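Local coordinates for hypothetical methylmalonyl-CoA decarboxylase alpha subunit (Sulfolobus tokodaii, PDB 1X0U), which belongs to the carboxyl transferase family of the ClpP/crotonase clan and assembles as six chains, its exact role being unestablished, at residues A[171-176]-A[195-200]; A[250-255]-A[319-324]; A[365-370]-A[415-420]. All coordinates share one frame; numbering follows the deposited sequence.

From the N terminus, contact 1 comes first: 195-200 returns alongside 171-176 after a loop that includes helix 180-184 and strand 187-191, forming a two-strand parallel sheet. Contact 2 then joins the end of helix 239-252 to strand 315-322 of the later seven-stranded sheet. Contact 3 closes last, setting the end of helix 411-416 against strand 363-369 of that same sheet. The three loops follow in series, none enclosing or crossing another. Contacts 1 and 3 lie on opposite sides of the chain's centre, with centres about 37 Å apart, and both touch a neighbouring subunit; contacts 2 and 3 have centres about 23 Å apart.

Contact 1: A[171-176]-A[195-200]; sequences AGPAAG and AYYMFV
Tyr-197 and Phe-199 both carry CG in the crowded position between backbone N and carbonyl carbon (chi1 56° and 41°), and this folds each ring back over the neighbouring strand 173-175. Pro-173 lies over one face of the Tyr-197 ring, though the modelled spacing is too short to be taken literally and the detail of that contact is doubtful. Two residues on, on the same face of the sheet, Phe-199 brings its CE2 to 3.6 Å from Ala-175 CB, while Ala-174 O stands over one face of its ring. On the other face of the sheet the pair is Ala-174 and Met-198, CB to CB at 3.9 Å; from there the methionine chain leads away from the partner strand.

The backbones run parallel, 2° apart in direction, and are joined by a ladder: Tyr-197 N gives its hydrogen to Gly-172 O at 3.1 Å, Ala-174 N to Tyr-197 O at 3.0 Å, and Phe-199 N to Ala-174 O at 3.1 Å. Ala-174 thus serves as both donor and acceptor to the opposite strand. Beyond it the pairing frays: Gly-176 N divides between Phe-199 O and Val-200 O, both bonds weak. At the other end the Tyr-196 ring turns its edge to the backbone of Ala-171, CD2 lying 3.3 Å from Ala-171 C, and its hydroxyl is hydrogen-bonded to Glu-239.

Phe-216 stacks on Tyr-197 and also touches Phe-199, so helix 216-220 packs on the aromatic face. Glu-379 of a neighbouring subunit accepts a hydrogen bond from Val-200 N. The arrangement is a short two-stranded parallel sheet, its strands following closely after 166-170 and 187-191 of the main sheet, consistent with the beta-beta-alpha repeats of the crotonase fold, in which the second strand of a unit joins a smaller sheet.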
# COMPACT_ATOMS: atom_id res chain seq x y z
N ALA A 171 39.91 3.68 -13.78
CA ALA A 171 41.09 4.42 -14.21
C ALA A 171 42.30 4.09 -13.34
O ALA A 171 43.09 4.97 -12.99
CB ALA A 171 40.80 5.93 -14.16
N GLY A 172 42.45 2.80 -13.02
CA GLY A 172 43.56 2.35 -12.20
C GLY A 172 43.87 0.87 -12.34
O GLY A 172 43.33 0.22 -13.23
N PRO A 173 44.77 0.32 -11.50
CA PRO A 173 45.20 -1.08 -11.48
C PRO A 173 44.50 -1.89 -10.39
O PRO A 173 45.11 -2.24 -9.39
CB PRO A 173 46.69 -0.95 -11.21
CG PRO A 173 46.71 0.13 -10.18
CD PRO A 173 45.65 1.14 -10.65
N ALA A 174 43.23 -2.20 -10.61
CA ALA A 174 42.44 -2.95 -9.64
C ALA A 174 42.74 -4.44 -9.53
O ALA A 174 42.79 -5.17 -10.53
CB ALA A 174 40.95 -2.74 -9.92
N ALA A 175 42.93 -4.90 -8.29
CA ALA A 175 43.18 -6.31 -8.00
C ALA A 175 42.31 -6.71 -6.82
O ALA A 175 41.92 -5.87 -6.01
CB ALA A 175 44.66 -6.52 -7.66
N GLY A 176 41.99 -8.00 -6.72
CA GLY A 176 41.17 -8.48 -5.63
C GLY A 176 39.83 -7.77 -5.49
O GLY A 176 39.18 -7.43 -6.48
N ALA A 195 48.73 1.34 -17.42
CA ALA A 195 48.27 1.68 -16.08
C ALA A 195 46.85 1.25 -15.69
O ALA A 195 46.43 1.46 -14.55
CB ALA A 195 48.40 3.17 -15.88
N TYR A 196 46.11 0.65 -16.61
CA TYR A 196 44.75 0.25 -16.28
C TYR A 196 44.51 -1.23 -16.49
O TYR A 196 44.81 -1.77 -17.54
CB TYR A 196 43.74 1.04 -17.12
CG TYR A 196 44.08 2.50 -17.25
CD1 TYR A 196 44.81 2.97 -18.34
CD2 TYR A 196 43.67 3.41 -16.28
CE1 TYR A 196 45.12 4.33 -18.46
CE2 TYR A 196 43.97 4.76 -16.40
CZ TYR A 196 44.70 5.22 -17.48
OH TYR A 196 44.96 6.56 -17.61
N TYR A 197 43.96 -1.88 -15.48
CA TYR A 197 43.64 -3.29 -15.57
C TYR A 197 42.83 -3.71 -14.38
O TYR A 197 42.64 -2.93 -13.44
CB TYR A 197 44.93 -4.12 -15.65
CG TYR A 197 45.91 -3.91 -14.51
CD1 TYR A 197 45.69 -4.49 -13.26
CD2 TYR A 197 47.10 -3.20 -14.71
CE1 TYR A 197 46.64 -4.38 -12.24
CE2 TYR A 197 48.05 -3.08 -13.70
CZ TYR A 197 47.82 -3.67 -12.46
OH TYR A 197 48.76 -3.57 -11.46
N MET A 198 42.30 -4.91 -14.42
CA MET A 198 41.56 -5.43 -13.29
C MET A 198 41.45 -6.93 -13.35
O MET A 198 41.22 -7.52 -14.41
CB MET A 198 40.18 -4.74 -13.14
CG MET A 198 39.13 -4.92 -14.22
SD MET A 198 37.65 -3.88 -13.81
CE MET A 198 37.53 -2.87 -15.16
N PHE A 199 41.68 -7.56 -12.20
CA PHE A 199 41.61 -9.00 -12.08
C PHE A 199 41.38 -9.36 -10.62
O PHE A 199 41.76 -8.61 -9.73
CB PHE A 199 42.88 -9.67 -12.62
CG PHE A 199 44.16 -8.96 -12.25
CD1 PHE A 199 44.93 -8.35 -13.24
CD2 PHE A 199 44.62 -8.94 -10.94
CE1 PHE A 199 46.14 -7.72 -12.92
CE2 PHE A 199 45.83 -8.31 -10.61
CZ PHE A 199 46.59 -7.70 -11.61
N VAL A 200 40.74 -10.50 -10.37
CA VAL A 200 40.46 -10.94 -9.01
C VAL A 200 41.75 -11.37 -8.32
O VAL A 200 42.03 -10.95 -7.19
CB VAL A 200 39.46 -12.13 -9.00
CG1 VAL A 200 39.23 -12.61 -7.57
CG2 VAL A 200 38.14 -11.69 -9.63

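Contact 2: A[250-255]-A[319-324]; sequences LSYLPS and FARIAG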
# COMPACT_ATOMS: atom_id res chain seq x y z
N LEU A 250 25.17 9.50 -18.99
CA LEU A 250 24.21 10.08 -18.05
C LEU A 250 23.09 10.83 -18.77
O LEU A 250 21.94 10.80 -18.33
CB LEU A 250 24.91 11.04 -17.08
CG LEU A 250 25.75 10.43 -15.96
CD1 LEU A 250 26.58 11.54 -15.31
CD2 LEU A 250 24.84 9.75 -14.93
N SER A 251 23.43 11.50 -19.87
CA SER A 251 22.44 12.26 -20.63
C SER A 251 21.29 11.37 -21.11
O SER A 251 20.20 11.86 -21.36
CB SER A 251 23.08 12.96 -21.84
OG SER A 251 23.47 12.04 -22.85
N TYR A 252 21.53 10.07 -21.23
CA TYR A 252 20.48 9.16 -21.69
C TYR A 252 19.67 8.55 -20.54
O TYR A 252 18.60 7.96 -20.77
CB TYR A 252 21.09 8.00 -22.50
CG TYR A 252 21.55 8.36 -23.90
CD1 TYR A 252 20.63 8.66 -24.91
CD2 TYR A 252 22.91 8.40 -24.22
CE1 TYR A 252 21.05 8.97 -26.20
CE2 TYR A 252 23.34 8.71 -25.50
CZ TYR A 252 22.41 9.00 -26.48
OH TYR A 252 22.85 9.33 -27.73
N LEU A 253 20.16 8.69 -19.32
CA LEU A 253 19.49 8.09 -18.17
C LEU A 253 18.74 9.04 -17.24
O LEU A 253 19.05 10.23 -17.17
CB LEU A 253 20.52 7.29 -17.36
CG LEU A 253 21.54 6.51 -18.19
CD1 LEU A 253 22.55 5.81 -17.29
CD2 LEU A 253 20.82 5.49 -19.05
N PRO A 254 17.71 8.53 -16.55
CA PRO A 254 16.94 9.34 -15.61
C PRO A 254 17.84 9.43 -14.39
O PRO A 254 18.84 8.71 -14.33
CB PRO A 254 15.72 8.48 -15.33
CG PRO A 254 16.31 7.10 -15.36
CD PRO A 254 17.15 7.17 -16.63
N SER A 255 17.51 10.28 -13.43
CA SER A 255 18.35 10.42 -12.24
C SER A 255 18.14 9.23 -11.32
O SER A 255 19.00 8.89 -10.51
CB SER A 255 18.01 11.71 -11.49
OG SER A 255 18.34 12.86 -12.26
N PHE A 319 21.97 2.97 -26.79
CA PHE A 319 21.00 4.03 -26.57
C PHE A 319 20.96 4.98 -27.76
O PHE A 319 21.92 5.12 -28.51
CB PHE A 319 21.37 4.84 -25.31
CG PHE A 319 21.39 4.02 -24.04
CD1 PHE A 319 22.58 3.82 -23.35
CD2 PHE A 319 20.21 3.47 -23.53
CE1 PHE A 319 22.60 3.08 -22.16
CE2 PHE A 319 20.22 2.74 -22.35
CZ PHE A 319 21.42 2.54 -21.66
N ALA A 320 19.82 5.64 -27.90
CA ALA A 320 19.61 6.60 -28.97
C ALA A 320 18.34 7.35 -28.64
O ALA A 320 17.67 7.04 -27.66
CB ALA A 320 19.45 5.87 -30.30
N ARG A 321 18.02 8.33 -29.46
CA ARG A 321 16.79 9.06 -29.25
C ARG A 321 15.96 8.94 -30.50
O ARG A 321 16.50 8.89 -31.61
CB ARG A 321 17.07 10.53 -28.95
CG ARG A 321 17.50 10.78 -27.52
CD ARG A 321 18.07 12.16 -27.33
NE ARG A 321 18.69 12.29 -26.02
CZ ARG A 321 18.02 12.28 -24.88
NH1 ARG A 321 16.70 12.16 -24.89
NH2 ARG A 321 18.67 12.36 -23.72
N ILE A 322 14.65 8.86 -30.31
CA ILE A 322 13.72 8.80 -31.43
C ILE A 322 12.71 9.91 -31.20
O ILE A 322 11.84 9.80 -30.33
CB ILE A 322 13.02 7.44 -31.52
CG1 ILE A 322 14.02 6.39 -32.02
CG2 ILE A 322 11.82 7.55 -32.45
CD1 ILE A 322 13.43 5.02 -32.23
N ALA A 323 12.85 10.98 -31.98
CA ALA A 323 11.98 12.14 -31.84
C ALA A 323 12.20 12.74 -30.46
O ALA A 323 11.25 13.10 -29.77
CB ALA A 323 10.52 11.74 -32.03
N GLY A 324 13.46 12.80 -30.04
CA GLY A 324 13.78 13.38 -28.75
C GLY A 324 13.74 12.47 -27.53
O GLY A 324 14.35 12.81 -26.51
O HOH W 1 21.46 11.86 -24.71
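Tyr-252 and Phe-319 meet first, with Phe-319 CB over one face of the tyrosine ring, 3.9 Å from the ring centroid and 15° off the normal. The two rings are near parallel, planes at 21°, but offset until little of one lies over the other; the methylene, rather than the phenyl ring, is what rests on the tyrosine. Leu-253 stands across the far end of the phenylalanine, its CD2 4.0 Å from Phe-319 CZ. Tyr-252 CE1 also lies 3.9 Å from Ala-320 CA.

Arg-321, extended from CG to NE, has Tyr-252 CD1 over one face of its guanidinium and Ser-251 O at the edge, 2.9 Å from Arg-321 NH2 but too poorly angled for a hydrogen bond. Water 1 lies over the centre of the Tyr-252 face opposite Phe-319 CB; it donates to Ser-251 OG at 2.7 Å and accepts from Arg-321 NH2 at 3.0 Å. The guanidinium is further fixed by NH1, which bonds to Gly-324 O at 2.9 Å from above the carbonyl plane and also to Pro-262 O. Ser-251 OG is in turn bonded to Arg-248 O.

Further out, Phe-355 of helix 343-358 packs on both Leu-253 and Phe-319. Helix end and strand are thus joined by an aromatic layer and a water bridge; the arginine's charge is probably stabilised by carbonyl oxygens and the water, with Asp-300 also packed against its side chain.

Contact 3: A[365-370]-A[415-420]; sequences SLVDTP and IAMSIK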
# COMPACT_ATOMS: atom_id res chain seq x y z
N SER A 365 13.38 -3.70 -30.68
CA SER A 365 14.07 -4.86 -31.23
C SER A 365 14.04 -4.80 -32.76
O SER A 365 13.00 -4.52 -33.37
CB SER A 365 13.41 -6.17 -30.78
OG SER A 365 13.48 -6.34 -29.38
N LEU A 366 15.19 -5.06 -33.38
CA LEU A 366 15.32 -5.09 -34.83
C LEU A 366 15.84 -6.50 -35.03
O LEU A 366 16.94 -6.84 -34.60
CB LEU A 366 16.33 -4.04 -35.30
CG LEU A 366 15.91 -2.62 -34.90
CD1 LEU A 366 17.06 -1.64 -35.07
CD2 LEU A 366 14.72 -2.21 -35.73
N VAL A 367 15.04 -7.33 -35.69
CA VAL A 367 15.37 -8.74 -35.85
C VAL A 367 15.87 -9.27 -37.18
O VAL A 367 15.36 -8.92 -38.25
CB VAL A 367 14.16 -9.61 -35.43
CG1 VAL A 367 14.54 -11.09 -35.43
CG2 VAL A 367 13.66 -9.16 -34.05
N ASP A 368 16.85 -10.16 -37.08
CA ASP A 368 17.44 -10.86 -38.22
C ASP A 368 18.40 -11.88 -37.64
O ASP A 368 19.61 -11.72 -37.69
CB ASP A 368 18.18 -9.91 -39.16
CG ASP A 368 18.61 -10.59 -40.45
OD1 ASP A 368 18.17 -11.74 -40.69
OD2 ASP A 368 19.39 -9.99 -41.22
N THR A 369 17.83 -12.94 -37.08
CA THR A 369 18.62 -13.99 -36.47
C THR A 369 18.07 -15.35 -36.88
O THR A 369 16.86 -15.59 -36.82
CB THR A 369 18.62 -13.84 -34.92
OG1 THR A 369 19.30 -14.95 -34.33
CG2 THR A 369 17.18 -13.77 -34.39
N PRO A 370 18.95 -16.26 -37.31
CA PRO A 370 18.61 -17.61 -37.75
C PRO A 370 18.57 -18.63 -36.62
O PRO A 370 18.17 -19.78 -36.83
CB PRO A 370 19.73 -17.92 -38.73
CG PRO A 370 20.91 -17.34 -38.03
CD PRO A 370 20.38 -15.99 -37.56
N ILE A 415 11.73 -16.00 -30.67
CA ILE A 415 11.06 -15.77 -29.40
C ILE A 415 11.90 -14.88 -28.51
O ILE A 415 11.38 -13.98 -27.86
CB ILE A 415 10.81 -17.12 -28.67
CG1 ILE A 415 10.07 -18.07 -29.60
CG2 ILE A 415 9.99 -16.89 -27.38
CD1 ILE A 415 10.00 -19.49 -29.09
N ALA A 416 13.21 -15.13 -28.49
CA ALA A 416 14.12 -14.37 -27.65
C ALA A 416 14.29 -12.91 -28.06
O ALA A 416 14.88 -12.12 -27.32
CB ALA A 416 15.49 -15.06 -27.60
N MET A 417 13.79 -12.53 -29.23
CA MET A 417 13.94 -11.14 -29.63
C MET A 417 12.73 -10.32 -29.23
O MET A 417 12.68 -9.11 -29.47
CB MET A 417 14.20 -11.03 -31.14
CG MET A 417 15.60 -11.47 -31.57
SD MET A 417 16.90 -10.61 -30.65
CE MET A 417 16.82 -8.96 -31.39
N SER A 418 11.76 -10.99 -28.60
CA SER A 418 10.51 -10.41 -28.09
C SER A 418 9.31 -10.53 -29.02
O SER A 418 9.19 -9.82 -30.02
CB SER A 418 10.67 -8.93 -27.72
OG SER A 418 9.43 -8.39 -27.26
N ILE A 419 8.41 -11.45 -28.68
CA ILE A 419 7.20 -11.68 -29.45
C ILE A 419 5.99 -11.38 -28.57
O ILE A 419 6.12 -11.35 -27.34
CB ILE A 419 7.11 -13.13 -29.95
CG1 ILE A 419 7.10 -14.10 -28.77
CG2 ILE A 419 8.27 -13.42 -30.88
CD1 ILE A 419 6.91 -15.56 -29.18
N LYS A 420 4.84 -11.15 -29.18
CA LYS A 420 3.64 -10.83 -28.41
C LYS A 420 3.40 -11.71 -27.18
O LYS A 420 3.18 -11.20 -26.09
CB LYS A 420 2.40 -10.85 -29.30
CG LYS A 420 2.26 -9.64 -30.21
CD LYS A 420 1.01 -9.77 -31.08
CE LYS A 420 0.63 -8.45 -31.71
NZ LYS A 420 -0.62 -8.58 -32.50
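Ser-365 OG gives its hydrogen to Met-417 O at 2.9 Å, the bond that joins strand 363-369 to the chain leaving helix 411-416. The C=O...donor angle is 157° and the hydroxyl is tilted 19° from the carbonyl plane. This is the beta-alpha layering of the crotonase fold, with an inner strand of the second large sheet flanked by strands 325-332 and 401-406, and a helix end set against one of its faces. Ser-365, Val-367 and Thr-369, every second residue, direct their side chains to that face.

Met-417 is the residue they receive. It starts with CG anti to its carbonyl carbon (chi1 -73°) and bends again at chi2 and chi3, which curls the chain along the strand instead of letting it stretch away. Its CB meets Val-367 CG2 at 3.5 Å, the valine and methionine chains lying alongside but running opposite ways. Its CG reaches 4.0 Å from Thr-369 CG2, and CE comes back to the strand backbone, 3.8 Å from Leu-366 O. One methionine thus runs past three strand residues while its own carbonyl is held by a fourth.

At Ser-418, where Ser-418 N is hydrogen-bonded to Ile-415 O at 3.1 Å, the chain leaves helical geometry with positive phi. Phe-394 of helix 383-396 packs on both Ser-365 and Ser-418, and Asn-332 of strand 325-332 touches Val-367, Thr-369 and Met-417. On the opposite side of the strand, Asp-368 forms salt bridges with Lys-408 and Arg-407. The Thr-369 hydroxyl is turned to Gly-339 O, to which it is hydrogen-bonded, so that the methyl CG2 is the branch left facing Met-417 CG.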